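Long-range contact in PHOX (PDB 4A9V), which hydrolyses phosphate monoesters as an alkaline phosphatase, using a cofactor built from iron and calcium ions: residues M383-W388 with T401-A406. Sequence-based numbering, arbitrary orientation.
Sequences MDRPEW and TLTNNA. With CA (calcium ion), chain R; CA (calcium ion), chain Q; FEO (mu-oxo-diiron), chain S.
R385, in one of its two deposited conformers, lies along T403 and N404. R385 CB sits 3.4 Å from the backbone O of N404, with the T403 methyl close by; CG passes the same oxygen, and CD meets both it and N404 OD1. A bend at chi3 (61°) turns the guanidinium over T403, whose CG2 stands above the centre of one face, 3.4 Å from R385 CZ. NE forms a salt bridge with D292, an iron ligand; NH1 gives a weak hydrogen bond to N404 OD1, the N404 side chain having its main polar partner in S477, and shares a water with N404 ND2, while NH2 reaches, weakly, a water on one calcium. R385 comes just before strand 386-391 and T403-N404 just after strand 398-402, a hairpin at one margin of an antiparallel sheet in this beta-propeller enzyme. P386 and L402 form a non-hydrogen-bonded pair, flanked by hydrogen bonds from T403 N to R385 O and from E387 N to T401 O (2.9 Å). From that strand E387 reaches the metals: OE1 and OE2 both bind one calcium, and OE2 also binds the second. E387 OE2 lies 2.2 Å from iron FE2. T403 CB rests 3.1 Å from E387 OE1. D384 OD1 accepts N405 ND2 at 3.0 Å from above its carboxylate plane, the amide standing nearly perpendicular, and bridges to R408. With an alanine in place of D384, R408 is likely to lose this countercharge, and the N405 amide would probably keep Q413 but lose OD1.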
loop_
_atom_site.group_PDB
_atom_site.type_symbol
_atom_site.label_atom_id
_atom_site.label_comp_id
_atom_site.label_asym_id
_atom_site.label_seq_id
_atom_site.Cartn_x
_atom_site.Cartn_y
_atom_site.Cartn_z
ATOM N N MET A 383 4.942 8.374 -14.230
ATOM C CA MET A 383 5.331 8.900 -12.922
ATOM C C MET A 383 6.456 8.087 -12.277
ATOM O O MET A 383 6.636 6.897 -12.555
ATOM C CB MET A 383 4.123 8.927 -11.982
ATOM C CG MET A 383 2.941 9.735 -12.504
ATOM S SD MET A 383 3.287 11.469 -12.848
ATOM C CE MET A 383 3.430 12.119 -11.189
ATOM N N ASP A 384 7.131 8.724 -11.320
ATOM C CA ASP A 384 8.196 8.086 -10.539
ATOM C C ASP A 384 7.620 7.234 -9.388
ATOM O O ASP A 384 7.739 7.592 -8.215
ATOM C CB ASP A 384 9.135 9.144 -9.937
ATOM C CG ASP A 384 10.013 9.854 -10.956
ATOM O OD1 ASP A 384 10.029 9.460 -12.142
ATOM O OD2 ASP A 384 10.734 10.781 -10.509
ATOM N N ARG A 385 7.056 6.082 -9.734
ATOM C CA ARG A 385 6.581 5.099 -8.751
ATOM C C ARG A 385 5.643 5.696 -7.712
ATOM O O ARG A 385 5.972 5.787 -6.524
ATOM C CB ARG A 385 7.743 4.399 -8.060
ATOM C CG ARG A 385 8.588 3.551 -8.989
ATOM C CD ARG A 385 9.590 2.746 -8.193
ATOM N NE ARG A 385 8.899 1.847 -7.283
ATOM C CZ ARG A 385 9.421 1.376 -6.161
ATOM N NH1 ARG A 385 10.727 1.477 -5.956
ATOM N NH2 ARG A 385 8.667 0.674 -5.323
ATOM N N PRO A 386 4.408 5.997 -8.124
ATOM C CA PRO A 386 3.389 6.369 -7.152
ATOM C C PRO A 386 3.168 5.279 -6.121
ATOM O O PRO A 386 2.924 4.125 -6.480
ATOM C CB PRO A 386 2.130 6.563 -8.009
ATOM C CG PRO A 386 2.605 6.683 -9.413
ATOM C CD PRO A 386 3.871 5.897 -9.491
ATOM N N GLU A 387 3.266 5.646 -4.851
ATOM C CA GLU A 387 2.873 4.742 -3.783
ATOM C C GLU A 387 1.660 5.328 -3.061
ATOM O O GLU A 387 0.615 5.478 -3.691
ATOM C CB GLU A 387 4.067 4.330 -2.915
ATOM C CG GLU A 387 5.015 3.422 -3.700
ATOM C CD GLU A 387 5.989 2.640 -2.832
ATOM O OE1 GLU A 387 7.005 3.237 -2.420
ATOM O OE2 GLU A 387 5.773 1.423 -2.585
ATOM N N TRP A 388 1.731 5.618 -1.768
ATOM C CA TRP A 388 0.505 5.961 -1.047
ATOM C C TRP A 388 -0.009 7.344 -1.384
ATOM O O TRP A 388 0.757 8.294 -1.569
ATOM C CB TRP A 388 0.716 5.896 0.457
ATOM C CG TRP A 388 0.920 4.513 0.999
ATOM C CD1 TRP A 388 1.802 3.539 0.555
ATOM C CD2 TRP A 388 0.427 4.029 2.278
ATOM N NE1 TRP A 388 1.856 2.499 1.443
ATOM C CE2 TRP A 388 1.090 2.760 2.522
ATOM C CE3 TRP A 388 -0.396 4.557 3.263
ATOM C CZ2 TRP A 388 0.889 2.041 3.688
ATOM C CZ3 TRP A 388 -0.565 3.833 4.446
ATOM C CH2 TRP A 388 0.069 2.611 4.651
ATOM N N THR A 401 3.166 9.920 -2.578
ATOM C CA THR A 401 4.595 9.675 -2.673
ATOM C C THR A 401 4.956 9.170 -4.067
ATOM O O THR A 401 4.207 8.409 -4.694
ATOM C CB THR A 401 5.070 8.682 -1.605
ATOM O OG1 THR A 401 4.282 7.496 -1.689
ATOM C CG2 THR A 401 4.966 9.282 -0.216
ATOM N N LEU A 402 6.089 9.652 -4.556
ATOM C CA LEU A 402 6.703 9.172 -5.781
ATOM C C LEU A 402 8.077 8.676 -5.353
ATOM O O LEU A 402 8.977 9.477 -5.056
ATOM C CB LEU A 402 6.808 10.324 -6.787
ATOM C CG LEU A 402 5.485 10.977 -7.217
ATOM C CD1 LEU A 402 5.751 12.186 -8.104
ATOM C CD2 LEU A 402 4.627 9.956 -7.952
ATOM N N THR A 403 8.165 7.379 -5.083
ATOM C CA THR A 403 9.150 6.915 -4.125
ATOM C C THR A 403 10.587 7.041 -4.653
ATOM O O THR A 403 11.502 7.355 -3.896
ATOM C CB THR A 403 8.815 5.497 -3.611
ATOM O OG1 THR A 403 9.569 5.253 -2.421
ATOM C CG2 THR A 403 9.115 4.411 -4.623
ATOM N N ASN A 404 10.762 6.785 -5.949
ATOM C CA ASN A 404 12.028 6.956 -6.666
ATOM C C ASN A 404 11.809 6.490 -8.109
ATOM O O ASN A 404 10.725 5.999 -8.452
ATOM C CB ASN A 404 13.177 6.186 -5.990
ATOM C CG ASN A 404 12.839 4.735 -5.715
ATOM O OD1 ASN A 404 12.532 3.964 -6.628
ATOM N ND2 ASN A 404 12.947 4.337 -4.446
ATOM N N ASN A 405 12.794 6.710 -8.973
ATOM C CA ASN A 405 12.755 6.172 -10.327
ATOM C C ASN A 405 14.117 6.297 -10.973
ATOM O O ASN A 405 14.448 7.310 -11.591
ATOM C CB ASN A 405 11.711 6.892 -11.177
ATOM C CG ASN A 405 11.592 6.307 -12.566
ATOM O OD1 ASN A 405 12.256 5.326 -12.895
ATOM N ND2 ASN A 405 10.667 6.840 -13.352
ATOM N N ALA A 406 14.890 5.233 -10.852
ATOM C CA ALA A 406 16.236 5.200 -11.393
ATOM C C ALA A 406 16.246 5.359 -12.918
ATOM O O ALA A 406 17.287 5.679 -13.496
ATOM C CB ALA A 406 16.910 3.898 -10.991
HETATM CA CA CA R . 8.108 1.104 -1.617
HETATM CA CA CA Q . 4.824 0.387 -0.150
HETATM FE FE1 FEO S . 3.908 -2.817 -1.665
HETATM FE FE2 FEO S . 4.664 -0.089 -3.677
HETATM O O FEO S . 4.826 -1.141 -2.067
HETATM O O HOH W 1 12.303 1.807 -3.132
HETATM O O HOH W 2 8.206 -0.991 -2.773
HETATM O O HOH W 3 2.777 -0.196 1.187
HETATM O O HOH W 4 4.567 -2.391 0.347
HETATM O O HOH W 5 5.497 0.305 2.245
HETATM O O HOH W 6 7.096 -0.916 -0.365
#